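Local coordinates for protein Phthiocerol/phthiodiolone dimycocerosyl transferase (Mycobacterium tuberculosis, PDB 1Q9J) that probably catalyses the final step of dimycocerosate ester synthesis, transferring mycocerosic acyl chains from mycocerosic acid synthase onto phthiocerol, phthiodiolone and phenolphthiocerol, at residues S5-L10 / W65-D70; D267-L272 / T279-L284; I28-V33 / L359-I364; R142-V147 / T352-P357. All coordinates share one frame; numbering follows the deposited sequence.

Contact 1 (S5-L10 / W65-D70)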
loop_
_atom_site.group_PDB
_atom_site.type_symbol
_atom_site.label_atom_id
_atom_site.label_comp_id
_atom_site.label_asym_id
_atom_site.label_seq_id
_atom_site.Cartn_x
_atom_site.Cartn_y
_atom_site.Cartn_z
ATOM N N SER A 5 -4.035 29.012 -3.075
ATOM C CA SER A 5 -4.498 28.741 -4.434
ATOM C C SER A 5 -4.724 27.254 -4.706
ATOM O O SER A 5 -4.126 26.391 -4.054
ATOM C CB SER A 5 -3.504 29.303 -5.451
ATOM O OG SER A 5 -2.227 28.737 -5.284
ATOM N N VAL A 6 -5.600 26.969 -5.665
ATOM C CA VAL A 6 -5.905 25.598 -6.045
ATOM C C VAL A 6 -4.806 25.030 -6.927
ATOM O O VAL A 6 -4.479 25.607 -7.959
ATOM C CB VAL A 6 -7.225 25.499 -6.834
ATOM C CG1 VAL A 6 -7.309 24.141 -7.515
ATOM C CG2 VAL A 6 -8.415 25.700 -5.909
ATOM N N ILE A 7 -4.228 23.908 -6.511
ATOM C CA ILE A 7 -3.179 23.260 -7.303
ATOM C C ILE A 7 -3.824 22.537 -8.477
ATOM O O ILE A 7 -3.501 22.776 -9.647
ATOM C CB ILE A 7 -2.424 22.268 -6.475
ATOM C CG1 ILE A 7 -1.773 23.028 -5.306
ATOM C CG2 ILE A 7 -1.397 21.535 -7.362
ATOM C CD1 ILE A 7 -1.150 22.125 -4.240
ATOM N N ARG A 8 -4.758 21.657 -8.150
ATOM C CA ARG A 8 -5.486 20.927 -9.163
ATOM C C ARG A 8 -6.596 20.137 -8.475
ATOM O O ARG A 8 -6.507 19.843 -7.288
ATOM C CB ARG A 8 -4.511 20.028 -9.930
ATOM C CG ARG A 8 -4.819 18.584 -9.893
ATOM C CD ARG A 8 -3.582 17.767 -10.083
ATOM N NE ARG A 8 -3.891 16.383 -9.753
ATOM C CZ ARG A 8 -2.981 15.468 -9.437
ATOM N NH1 ARG A 8 -1.694 15.784 -9.414
ATOM N NH2 ARG A 8 -3.349 14.237 -9.121
ATOM N N LYS A 9 -7.652 19.840 -9.220
ATOM C CA LYS A 9 -8.770 19.082 -8.690
ATOM C C LYS A 9 -8.294 17.619 -8.677
ATOM O O LYS A 9 -7.397 17.253 -9.444
ATOM C CB LYS A 9 -9.972 19.274 -9.620
ATOM C CG LYS A 9 -11.356 19.187 -8.974
ATOM C CD LYS A 9 -12.422 19.872 -9.858
ATOM C CE LYS A 9 -13.844 19.752 -9.307
ATOM N NZ LYS A 9 -14.390 18.374 -9.439
ATOM N N LEU A 10 -8.842 16.789 -7.793
ATOM C CA LEU A 10 -8.419 15.385 -7.763
ATOM C C LEU A 10 -9.115 14.636 -8.873
ATOM O O LEU A 10 -10.248 14.957 -9.215
ATOM C CB LEU A 10 -8.788 14.702 -6.450
ATOM C CG LEU A 10 -8.064 15.073 -5.164
ATOM C CD1 LEU A 10 -8.743 14.331 -4.030
ATOM C CD2 LEU A 10 -6.581 14.701 -5.244
ATOM N N TRP A 65 -13.196 17.383 -5.413
ATOM C CA TRP A 65 -12.248 17.806 -4.400
ATOM C C TRP A 65 -11.077 18.596 -4.956
ATOM O O TRP A 65 -10.465 18.211 -5.957
ATOM C CB TRP A 65 -11.689 16.599 -3.679
ATOM C CG TRP A 65 -12.695 15.828 -2.950
ATOM C CD1 TRP A 65 -13.521 14.856 -3.450
ATOM C CD2 TRP A 65 -12.929 15.881 -1.549
ATOM N NE1 TRP A 65 -14.247 14.290 -2.430
ATOM C CE2 TRP A 65 -13.905 14.904 -1.249
ATOM C CE3 TRP A 65 -12.406 16.664 -0.507
ATOM C CZ2 TRP A 65 -14.365 14.679 0.056
ATOM C CZ3 TRP A 65 -12.861 16.443 0.789
ATOM C CH2 TRP A 65 -13.834 15.459 1.058
ATOM N N ASN A 66 -10.770 19.701 -4.286
ATOM C CA ASN A 66 -9.651 20.537 -4.673
ATOM C C ASN A 66 -8.463 20.308 -3.771
ATOM O O ASN A 66 -8.592 20.147 -2.566
ATOM C CB ASN A 66 -10.001 22.026 -4.608
ATOM C CG ASN A 66 -10.736 22.513 -5.833
ATOM O OD1 ASN A 66 -10.479 22.060 -6.944
ATOM N ND2 ASN A 66 -11.653 23.454 -5.638
ATOM N N LEU A 67 -7.300 20.283 -4.387
ATOM C CA LEU A 67 -6.063 20.142 -3.672
ATOM C C LEU A 67 -5.652 21.614 -3.600
ATOM O O LEU A 67 -5.372 22.238 -4.634
ATOM C CB LEU A 67 -5.084 19.352 -4.522
ATOM C CG LEU A 67 -3.772 19.019 -3.848
ATOM C CD1 LEU A 67 -3.990 17.904 -2.831
ATOM C CD2 LEU A 67 -2.769 18.613 -4.890
ATOM N N VAL A 68 -5.677 22.179 -2.394
ATOM C CA VAL A 68 -5.328 23.580 -2.191
ATOM C C VAL A 68 -3.948 23.660 -1.587
ATOM O O VAL A 68 -3.600 22.860 -0.718
ATOM C CB VAL A 68 -6.347 24.275 -1.268
ATOM C CG1 VAL A 68 -5.940 25.732 -1.017
ATOM C CG2 VAL A 68 -7.725 24.225 -1.915
ATOM N N ALA A 69 -3.150 24.617 -2.047
ATOM C CA ALA A 69 -1.786 24.736 -1.541
ATOM C C ALA A 69 -1.673 25.458 -0.207
ATOM O O ALA A 69 -2.459 26.348 0.118
ATOM C CB ALA A 69 -0.908 25.423 -2.584
ATOM N N ASP A 70 -0.681 25.031 0.561
ATOM C CA ASP A 70 -0.386 25.615 1.849
ATOM C C ASP A 70 1.035 26.167 1.817
ATOM O O ASP A 70 1.636 26.325 0.752
ATOM C CB ASP A 70 -0.504 24.569 2.964
ATOM C CG ASP A 70 -1.947 24.229 3.304
ATOM O OD1 ASP A 70 -2.759 25.163 3.435
ATOM O OD2 ASP A 70 -2.269 23.033 3.446
#

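Contact 2 (D267-L272 / T279-L284)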
loop_
_atom_site.group_PDB
_atom_site.type_symbol
_atom_site.label_atom_id
_atom_site.label_comp_id
_atom_site.label_asym_id
_atom_site.label_seq_id
_atom_site.Cartn_x
_atom_site.Cartn_y
_atom_site.Cartn_z
ATOM N N ASP A 267 1.398 -2.305 -10.591
ATOM C CA ASP A 267 2.025 -1.012 -10.839
ATOM C C ASP A 267 2.222 -0.784 -12.342
ATOM O O ASP A 267 3.110 -1.354 -12.968
ATOM C CB ASP A 267 3.384 -0.923 -10.119
ATOM C CG ASP A 267 3.812 0.515 -9.847
ATOM O OD1 ASP A 267 3.233 1.446 -10.462
ATOM O OD2 ASP A 267 4.734 0.721 -9.026
ATOM N N LEU A 268 1.375 0.058 -12.906
ATOM C CA LEU A 268 1.459 0.369 -14.311
ATOM C C LEU A 268 2.748 1.123 -14.670
ATOM O O LEU A 268 3.006 1.413 -15.837
ATOM C CB LEU A 268 0.222 1.180 -14.735
ATOM C CG LEU A 268 -1.088 0.392 -14.594
ATOM C CD1 LEU A 268 -2.266 1.161 -15.159
ATOM C CD2 LEU A 268 -0.940 -0.933 -15.321
ATOM N N ARG A 269 3.564 1.443 -13.677
ATOM C CA ARG A 269 4.797 2.175 -13.941
ATOM C C ARG A 269 5.773 1.384 -14.812
ATOM O O ARG A 269 6.472 1.972 -15.633
ATOM C CB ARG A 269 5.479 2.559 -12.627
ATOM C CG ARG A 269 4.784 3.669 -11.859
ATOM C CD ARG A 269 5.466 3.904 -10.493
ATOM N NE ARG A 269 4.894 5.034 -9.752
ATOM C CZ ARG A 269 3.720 5.026 -9.117
ATOM N NH1 ARG A 269 2.956 3.942 -9.106
ATOM N NH2 ARG A 269 3.294 6.120 -8.495
ATOM N N PHE A 270 5.821 0.063 -14.647
ATOM C CA PHE A 270 6.716 -0.764 -15.450
ATOM C C PHE A 270 5.982 -1.440 -16.598
ATOM O O PHE A 270 6.581 -2.166 -17.389
ATOM C CB PHE A 270 7.364 -1.834 -14.591
ATOM C CG PHE A 270 7.551 -1.427 -13.166
ATOM C CD1 PHE A 270 6.488 -1.503 -12.268
ATOM C CD2 PHE A 270 8.792 -0.972 -12.711
ATOM C CE1 PHE A 270 6.662 -1.133 -10.934
ATOM C CE2 PHE A 270 8.975 -0.599 -11.377
ATOM C CZ PHE A 270 7.913 -0.679 -10.483
ATOM N N VAL A 271 4.684 -1.188 -16.677
ATOM C CA VAL A 271 3.850 -1.749 -17.712
ATOM C C VAL A 271 3.694 -0.804 -18.915
ATOM O O VAL A 271 4.117 -1.113 -20.034
ATOM C CB VAL A 271 2.462 -2.106 -17.117
ATOM C CG1 VAL A 271 1.426 -2.245 -18.212
ATOM C CG2 VAL A 271 2.565 -3.418 -16.331
ATOM N N LEU A 272 3.099 0.355 -18.659
ATOM C CA LEU A 272 2.832 1.368 -19.667
ATOM C C LEU A 272 3.988 1.827 -20.534
ATOM O O LEU A 272 5.149 1.538 -20.279
ATOM C CB LEU A 272 2.238 2.606 -19.011
ATOM C CG LEU A 272 0.964 2.439 -18.199
ATOM C CD1 LEU A 272 0.539 3.812 -17.724
ATOM C CD2 LEU A 272 -0.131 1.796 -19.035
ATOM N N THR A 279 7.421 8.857 -8.186
ATOM C CA THR A 279 6.804 10.095 -7.683
ATOM C C THR A 279 6.233 10.903 -8.827
ATOM O O THR A 279 5.701 11.991 -8.626
ATOM C CB THR A 279 7.795 11.013 -6.974
ATOM O OG1 THR A 279 8.545 11.729 -7.958
ATOM C CG2 THR A 279 8.735 10.220 -6.103
ATOM N N GLU A 280 6.361 10.377 -10.036
ATOM C CA GLU A 280 5.842 11.083 -11.195
ATOM C C GLU A 280 4.311 11.067 -11.176
ATOM O O GLU A 280 3.650 12.018 -11.620
ATOM C CB GLU A 280 6.412 10.466 -12.467
ATOM C CG GLU A 280 5.739 10.911 -13.738
ATOM C CD GLU A 280 6.343 10.271 -14.978
ATOM O OE1 GLU A 280 7.060 9.243 -14.852
ATOM O OE2 GLU A 280 6.080 10.795 -16.090
ATOM N N ALA A 281 3.750 9.983 -10.651
ATOM C CA ALA A 281 2.302 9.870 -10.521
ATOM C C ALA A 281 1.897 9.657 -9.052
ATOM O O ALA A 281 2.680 9.151 -8.233
ATOM C CB ALA A 281 1.776 8.714 -11.375
ATOM N N THR A 282 0.661 10.042 -8.742
ATOM C CA THR A 282 0.087 9.904 -7.405
ATOM C C THR A 282 -0.153 8.437 -7.117
ATOM O O THR A 282 0.491 7.805 -6.279
ATOM C CB THR A 282 -1.277 10.608 -7.323
ATOM O OG1 THR A 282 -1.091 12.026 -7.273
ATOM C CG2 THR A 282 -2.002 10.176 -6.098
ATOM N N ASN A 283 -1.120 7.908 -7.841
ATOM C CA ASN A 283 -1.500 6.526 -7.694
ATOM C C ASN A 283 -1.555 5.900 -9.093
ATOM O O ASN A 283 -2.325 6.329 -9.949
ATOM C CB ASN A 283 -2.860 6.481 -6.974
ATOM C CG ASN A 283 -2.757 6.864 -5.493
ATOM O OD1 ASN A 283 -2.192 6.106 -4.688
ATOM N ND2 ASN A 283 -3.296 8.041 -5.129
ATOM N N LEU A 284 -0.698 4.918 -9.333
ATOM C CA LEU A 284 -0.684 4.263 -10.620
ATOM C C LEU A 284 -0.708 2.741 -10.440
ATOM O O LEU A 284 0.102 2.014 -11.012
ATOM C CB LEU A 284 0.555 4.676 -11.422
ATOM C CG LEU A 284 0.457 4.479 -12.949
ATOM C CD1 LEU A 284 -0.478 5.519 -13.555
ATOM C CD2 LEU A 284 1.828 4.593 -13.572
#

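Contact 3 (I28-V33 / L359-I364)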
loop_
_atom_site.group_PDB
_atom_site.type_symbol
_atom_site.label_atom_id
_atom_site.label_comp_id
_atom_site.label_asym_id
_atom_site.label_seq_id
_atom_site.Cartn_x
_atom_site.Cartn_y
_atom_site.Cartn_z
ATOM N N ILE A 28 8.707 3.042 11.579
ATOM C CA ILE A 28 9.982 2.375 11.678
ATOM C C ILE A 28 10.417 2.380 13.143
ATOM O O ILE A 28 10.645 3.446 13.730
ATOM C CB ILE A 28 11.067 3.109 10.861
ATOM C CG1 ILE A 28 10.676 3.187 9.398
ATOM C CG2 ILE A 28 12.391 2.407 11.013
ATOM C CD1 ILE A 28 9.848 4.416 9.036
ATOM N N GLN A 29 10.527 1.193 13.728
ATOM C CA GLN A 29 10.963 1.071 15.110
ATOM C C GLN A 29 12.484 1.221 15.099
ATOM O O GLN A 29 13.166 0.464 14.425
ATOM C CB GLN A 29 10.573 -0.304 15.650
ATOM C CG GLN A 29 11.018 -0.529 17.072
ATOM C CD GLN A 29 10.682 0.648 17.969
ATOM O OE1 GLN A 29 9.520 1.050 18.070
ATOM N NE2 GLN A 29 11.700 1.211 18.624
ATOM N N LEU A 30 13.023 2.189 15.830
ATOM C CA LEU A 30 14.470 2.364 15.825
ATOM C C LEU A 30 15.171 2.017 17.137
ATOM O O LEU A 30 14.536 1.783 18.171
ATOM C CB LEU A 30 14.821 3.800 15.434
ATOM C CG LEU A 30 14.229 4.266 14.103
ATOM C CD1 LEU A 30 14.545 5.736 13.872
ATOM C CD2 LEU A 30 14.793 3.414 12.983
ATOM N N ARG A 31 16.500 1.977 17.062
ATOM C CA ARG A 31 17.364 1.689 18.197
ATOM C C ARG A 31 18.654 2.468 18.021
ATOM O O ARG A 31 19.435 2.202 17.109
ATOM C CB ARG A 31 17.683 0.197 18.307
ATOM C CG ARG A 31 18.776 -0.087 19.340
ATOM C CD ARG A 31 18.716 -1.511 19.852
ATOM N NE ARG A 31 19.253 -2.474 18.904
ATOM C CZ ARG A 31 18.763 -3.697 18.731
ATOM N NH1 ARG A 31 17.716 -4.097 19.442
ATOM N NH2 ARG A 31 19.325 -4.524 17.853
ATOM N N GLY A 32 18.874 3.439 18.899
ATOM C CA GLY A 32 20.066 4.262 18.807
ATOM C C GLY A 32 19.734 5.719 19.053
ATOM O O GLY A 32 18.662 6.046 19.570
ATOM N N VAL A 33 20.649 6.601 18.669
ATOM C CA VAL A 33 20.461 8.034 18.869
ATOM C C VAL A 33 19.907 8.780 17.649
ATOM O O VAL A 33 20.561 8.881 16.613
ATOM C CB VAL A 33 21.790 8.691 19.307
ATOM C CG1 VAL A 33 21.588 10.180 19.565
ATOM C CG2 VAL A 33 22.303 7.996 20.559
ATOM N N LEU A 359 22.532 3.965 14.399
ATOM C CA LEU A 359 21.084 3.813 14.326
ATOM C C LEU A 359 20.796 2.575 13.503
ATOM O O LEU A 359 21.542 2.245 12.593
ATOM C CB LEU A 359 20.442 5.036 13.669
ATOM C CG LEU A 359 19.201 5.633 14.340
ATOM C CD1 LEU A 359 18.741 6.791 13.484
ATOM C CD2 LEU A 359 18.089 4.600 14.495
ATOM N N GLU A 360 19.719 1.883 13.837
ATOM C CA GLU A 360 19.357 0.680 13.123
ATOM C C GLU A 360 17.863 0.453 13.215
ATOM O O GLU A 360 17.245 0.715 14.247
ATOM C CB GLU A 360 20.109 -0.522 13.703
ATOM C CG GLU A 360 21.513 -0.730 13.142
ATOM C CD GLU A 360 22.555 -0.990 14.218
ATOM O OE1 GLU A 360 23.033 -0.011 14.837
ATOM O OE2 GLU A 360 22.890 -2.172 14.458
ATOM N N ILE A 361 17.287 -0.023 12.123
ATOM C CA ILE A 361 15.863 -0.293 12.063
ATOM C C ILE A 361 15.562 -1.662 12.657
ATOM O O ILE A 361 16.183 -2.645 12.273
ATOM C CB ILE A 361 15.397 -0.294 10.613
ATOM C CG1 ILE A 361 15.727 1.061 9.975
ATOM C CG2 ILE A 361 13.922 -0.659 10.544
ATOM C CD1 ILE A 361 15.409 1.156 8.501
ATOM N N GLU A 362 14.614 -1.738 13.584
ATOM C CA GLU A 362 14.273 -3.026 14.192
ATOM C C GLU A 362 12.974 -3.591 13.652
ATOM O O GLU A 362 12.757 -4.798 13.675
ATOM C CB GLU A 362 14.191 -2.897 15.719
ATOM C CG GLU A 362 15.545 -2.685 16.360
ATOM C CD GLU A 362 16.529 -3.796 16.004
ATOM O OE1 GLU A 362 17.755 -3.525 16.020
ATOM O OE2 GLU A 362 16.080 -4.936 15.713
ATOM N N ASP A 363 12.101 -2.720 13.172
ATOM C CA ASP A 363 10.834 -3.186 12.632
ATOM C C ASP A 363 10.170 -2.118 11.774
ATOM O O ASP A 363 10.415 -0.927 11.950
ATOM C CB ASP A 363 9.903 -3.604 13.777
ATOM C CG ASP A 363 8.698 -4.360 13.288
ATOM O OD1 ASP A 363 8.691 -4.720 12.085
ATOM O OD2 ASP A 363 7.768 -4.597 14.103
ATOM N N ILE A 364 9.343 -2.556 10.832
ATOM C CA ILE A 364 8.641 -1.641 9.942
ATOM C C ILE A 364 7.195 -2.092 9.768
ATOM O O ILE A 364 6.927 -3.066 9.067
ATOM C CB ILE A 364 9.333 -1.580 8.557
ATOM C CG1 ILE A 364 10.575 -0.691 8.640
ATOM C CG2 ILE A 364 8.368 -1.076 7.503
ATOM C CD1 ILE A 364 11.350 -0.568 7.336
#

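Contact 4 (R142-V147 / T352-P357)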
loop_
_atom_site.group_PDB
_atom_site.type_symbol
_atom_site.label_atom_id
_atom_site.label_comp_id
_atom_site.label_asym_id
_atom_site.label_seq_id
_atom_site.Cartn_x
_atom_site.Cartn_y
_atom_site.Cartn_z
ATOM N N ARG A 142 18.106 11.285 3.286
ATOM C CA ARG A 142 18.507 12.641 3.623
ATOM C C ARG A 142 18.946 12.742 5.074
ATOM O O ARG A 142 19.806 13.551 5.413
ATOM C CB ARG A 142 17.362 13.613 3.364
ATOM C CG ARG A 142 16.654 13.363 2.043
ATOM C CD ARG A 142 15.814 14.548 1.618
ATOM N NE ARG A 142 16.618 15.493 0.875
ATOM C CZ ARG A 142 16.389 15.833 -0.386
ATOM N NH1 ARG A 142 15.364 15.308 -1.045
ATOM N NH2 ARG A 142 17.205 16.688 -0.995
ATOM N N TYR A 143 18.351 11.933 5.939
ATOM C CA TYR A 143 18.736 11.956 7.339
ATOM C C TYR A 143 20.189 11.511 7.439
ATOM O O TYR A 143 21.000 12.167 8.080
ATOM C CB TYR A 143 17.848 11.020 8.147
ATOM C CG TYR A 143 18.295 10.893 9.579
ATOM C CD1 TYR A 143 18.179 11.959 10.470
ATOM C CD2 TYR A 143 18.849 9.706 10.045
ATOM C CE1 TYR A 143 18.602 11.837 11.796
ATOM C CE2 TYR A 143 19.274 9.573 11.360
ATOM C CZ TYR A 143 19.145 10.639 12.230
ATOM O OH TYR A 143 19.540 10.487 13.534
ATOM N N THR A 144 20.503 10.387 6.802
ATOM C CA THR A 144 21.865 9.869 6.794
ATOM C C THR A 144 22.826 10.946 6.262
ATOM O O THR A 144 23.921 11.123 6.788
ATOM C CB THR A 144 21.967 8.591 5.924
ATOM O OG1 THR A 144 21.115 7.578 6.465
ATOM C CG2 THR A 144 23.391 8.066 5.894
ATOM N N ASP A 145 22.415 11.673 5.228
ATOM C CA ASP A 145 23.254 12.729 4.681
ATOM C C ASP A 145 23.230 13.936 5.601
ATOM O O ASP A 145 24.094 14.804 5.520
ATOM C CB ASP A 145 22.770 13.163 3.292
ATOM C CG ASP A 145 22.964 12.091 2.239
ATOM O OD1 ASP A 145 24.050 11.467 2.211
ATOM O OD2 ASP A 145 22.033 11.889 1.429
ATOM N N ALA A 146 22.227 14.000 6.467
ATOM C CA ALA A 146 22.087 15.117 7.397
ATOM C C ALA A 146 22.948 14.917 8.642
ATOM O O ALA A 146 23.457 15.880 9.212
ATOM C CB ALA A 146 20.626 15.273 7.796
ATOM N N VAL A 147 23.097 13.661 9.057
ATOM C CA VAL A 147 23.901 13.316 10.225
ATOM C C VAL A 147 25.353 13.135 9.789
ATOM O O VAL A 147 26.271 13.615 10.449
ATOM C CB VAL A 147 23.389 12.004 10.888
ATOM C CG1 VAL A 147 24.404 11.482 11.900
ATOM C CG2 VAL A 147 22.050 12.254 11.575
ATOM N N THR A 352 17.558 -1.996 2.244
ATOM C CA THR A 352 18.546 -1.075 1.678
ATOM C C THR A 352 18.269 0.368 2.092
ATOM O O THR A 352 18.711 1.306 1.428
ATOM C CB THR A 352 18.546 -1.116 0.138
ATOM O OG1 THR A 352 18.389 -2.468 -0.307
ATOM C CG2 THR A 352 19.867 -0.569 -0.408
ATOM N N MET A 353 17.537 0.542 3.187
ATOM C CA MET A 353 17.201 1.873 3.671
ATOM C C MET A 353 18.313 2.438 4.539
ATOM O O MET A 353 18.536 1.977 5.656
ATOM C CB MET A 353 15.902 1.825 4.463
ATOM C CG MET A 353 15.420 3.176 4.940
ATOM S SD MET A 353 13.646 3.329 4.693
ATOM C CE MET A 353 13.030 2.126 5.888
ATOM N N ARG A 354 18.993 3.448 4.012
ATOM C CA ARG A 354 20.102 4.102 4.696
ATOM C C ARG A 354 19.824 4.580 6.123
ATOM O O ARG A 354 18.785 5.174 6.407
ATOM C CB ARG A 354 20.579 5.291 3.868
ATOM C CG ARG A 354 20.960 4.949 2.445
ATOM C CD ARG A 354 21.417 6.195 1.715
ATOM N NE ARG A 354 22.447 6.899 2.471
ATOM C CZ ARG A 354 22.919 8.101 2.159
ATOM N NH1 ARG A 354 22.454 8.744 1.097
ATOM N NH2 ARG A 354 23.854 8.662 2.914
ATOM N N THR A 355 20.781 4.315 7.010
ATOM C CA THR A 355 20.718 4.713 8.413
ATOM C C THR A 355 22.158 4.903 8.844
ATOM O O THR A 355 22.952 3.967 8.771
ATOM C CB THR A 355 20.114 3.628 9.311
ATOM O OG1 THR A 355 20.819 2.399 9.104
ATOM C CG2 THR A 355 18.634 3.436 9.011
ATOM N N PRO A 356 22.511 6.112 9.307
ATOM C CA PRO A 356 23.871 6.423 9.750
ATOM C C PRO A 356 24.357 5.464 10.835
ATOM O O PRO A 356 23.572 4.708 11.411
ATOM C CB PRO A 356 23.747 7.855 10.248
ATOM C CG PRO A 356 22.375 7.878 10.808
ATOM C CD PRO A 356 21.579 7.167 9.734
ATOM N N PRO A 357 25.668 5.482 11.127
ATOM C CA PRO A 357 26.256 4.607 12.149
ATOM C C PRO A 357 25.715 4.879 13.558
ATOM O O PRO A 357 25.734 6.010 14.048
ATOM C CB PRO A 357 27.753 4.890 12.022
ATOM C CG PRO A 357 27.783 6.327 11.579
ATOM C CD PRO A 357 26.688 6.376 10.547
#

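Contact 1 (S5-L10 / W65-D70)
I7 holds CG1 close to its own backbone N (chi1 -61°), which carries CD1 down onto A69 CB at 3.7 Å. L67 starts out the other way, CG turned from the backbone N (chi1 -175°), and brings CD2 to 3.9 Å from the same I7 CD1. Both belong to an antiparallel strand pair: edge strand 6-9 runs beside 65-69, the middle strand of a three-stranded sheet completed by 55-59. Four backbone bonds join the pair. A69 N donates to S5 O (2.9 Å) and I7 N to L67 O (2.8 Å), while L67 N reaches R8 O and L10 N reaches W65 O. The register shifts by one between the V6-V68 and K9-N66 pairs. V6, K9, N66 and V68 share one face of the sheet. There N66 stands nearly at right angles to V6, and K9 runs its CG past N66 OD1 at 3.6 Å before the chain goes on outward. R8 lies on the other face with L67 and sends its guanidinium away from the pair, to a salt bridge with E14 of helix 12-19. That helix also packs on the far end of the contact, where A18 touches both L10 and W65, and L10 CD1 rests 3.7 Å from W65 CB.

Contact 2 (D267-L272 / T279-L284)
The guanidinium of R269 carries L284 on one face, with L284 CB 3.4 Å from NH1, and has oxygens along its edge. D267 OD1 and T282 O lie in its plane, and A281 O sits near that plane, 3.1 Å from NH2. D267 OD1 takes two bonds from R269, arriving from opposite faces of the carboxylate: NH1 at 2.9 Å, as a salt bridge on the syn side, tilted out of the carboxylate plane, and the backbone N at 3.2 Å, which closes an Asx turn. The same residues open a type I turn, D267 to F270, at the end of strand 260-267. R269, extended from CG to NE, lays its aliphatic part obliquely across L284, CG meeting CD2 at 3.5 Å. L268 N donates to L284 O (3.0 Å), joining the two ends of the connection between strands 260-267 and 285-292, and L268 CB packs on L284 CG. Beyond the two segments, R269 NH1 also forms a salt bridge with D128 and NH2 bonds P278 O, while D128 OD2 accepts from L284 N and N283 ND2 donates to the carbonyl of H124. H124 and D128 belong to the HHxxxDG motif of this acyltransferase superfamily; by similarity H124 is the proton acceptor and D128 organises the active site. R269 thus holds two carboxylates through NH1, consistent with a second-shell role in which R269 and the backbone N of L284 fix the place and rotation of D128.

Contact 3 (I28-V33 / L359-I364)
I28 and I361 meet branch to branch, CG2 to CG2 at 3.5 Å, across an antiparallel strand pair broken by a classic beta bulge. E362 and D363 both stand opposite Q29: E362 N donates to Q29 O (2.8 Å, nearly straight at 175°), and Q29 N donates to D363 O (2.8 Å). Beyond the bulge the pairing of R31 with E360 rests on two weak bonds. The face with I28, L30, I361 and I364 is apolar. I28 and I364 lie side by side, CG1 to CG1, and point the same way; L30 puts CD2 3.9 Å from I361 CG1, while its CB meets L359 CD2. Across the sheet the polar side chains gather, with Q29 CB against D363 CB at 3.9 Å. The charged end of R31 is near E362, but the carboxylate oxygen is too crowded in the model for that pairing to be relied on. In the next shell, Y384 of strand 378-384 and M353 cover I361 and I364, and F140 of helix 129-148 backs I28. D363 is held by salt bridges to K365 and R215, and R215 also bonds I364 O. Strand 23-31 comes from the N-terminal half and 360-368 from the C-terminal half, so the pair adds 360-368 as an edge strand to the sheet of the first half, giving five strands, as in two-domain acyltransferases of this superfamily. Q29 bends at chi2 (47°), which turns its amide back so that NE2 meets a lone pair of L30 O at 2.9 Å, in the carbonyl plane.

Contact 4 (R142-V147 / T352-P357)
D145 and R354 supply the charged part of the contact. R354 NH2 donates to D145 OD1 at 2.9 Å with the oxygen at the edge of the guanidinium, close to its plane, although the nitrogen sits well above the carboxylate plane. The two flat groups are turned 71° apart, and the second link, R354 NH1 to D145 OD2 at 3.2 Å, is weak. A bend at chi3 of R354 (52°) swings the guanidinium over to the aspartate and past the methyl of T144. The apolar part centres on P356, whose ring lies against both Y143 and V147. P356 CG lies 3.6 Å from Y143 CE2, P356 CB lies 4.0 Å from V147 CG1, and the proline crosses both side chains at about a right angle. V147 CG2 in turn lies over one face of the Y143 ring, toward its rim. Between the two groups stands T144, pointing at the loop. Its OG1 packs at 3.3 Å from P356 CD and hydrogen-bonds the carbonyl of F140 one turn back along the helix, while Y143 OH bonds the backbone N of D35. Helix 129-148 is thus covered on one side by 352-357, part of the connection from strand 342-345 to strand 360-368. Y143 and R142 pack on helix 36-49, M353 reaches over to F140, and T355 to I361 of the edge strand.

In the fold
Contact 2 is the buried one, nearest the chain's centre and next to H124 and D128, the probable active-site residues; contacts 1, 3 and 4 are partly buried and lie more than 20 Å from that centre. Contacts 1 and 3 are both antiparallel strand pairs on sheet edges, one local to the N-terminal half, the other joining the two halves. Contacts 2 and 4 depend on arginine-aspartate bridges, within one loop in contact 2 and from loop to helix in contact 4. Contacts 3 and 4 adjoin, M353 CE touching I364 CD1 at 3.5 Å. Contacts 1 and 2 meet where R8 lies near T282, and E14 bridges to R8 and bonds T282 weakly.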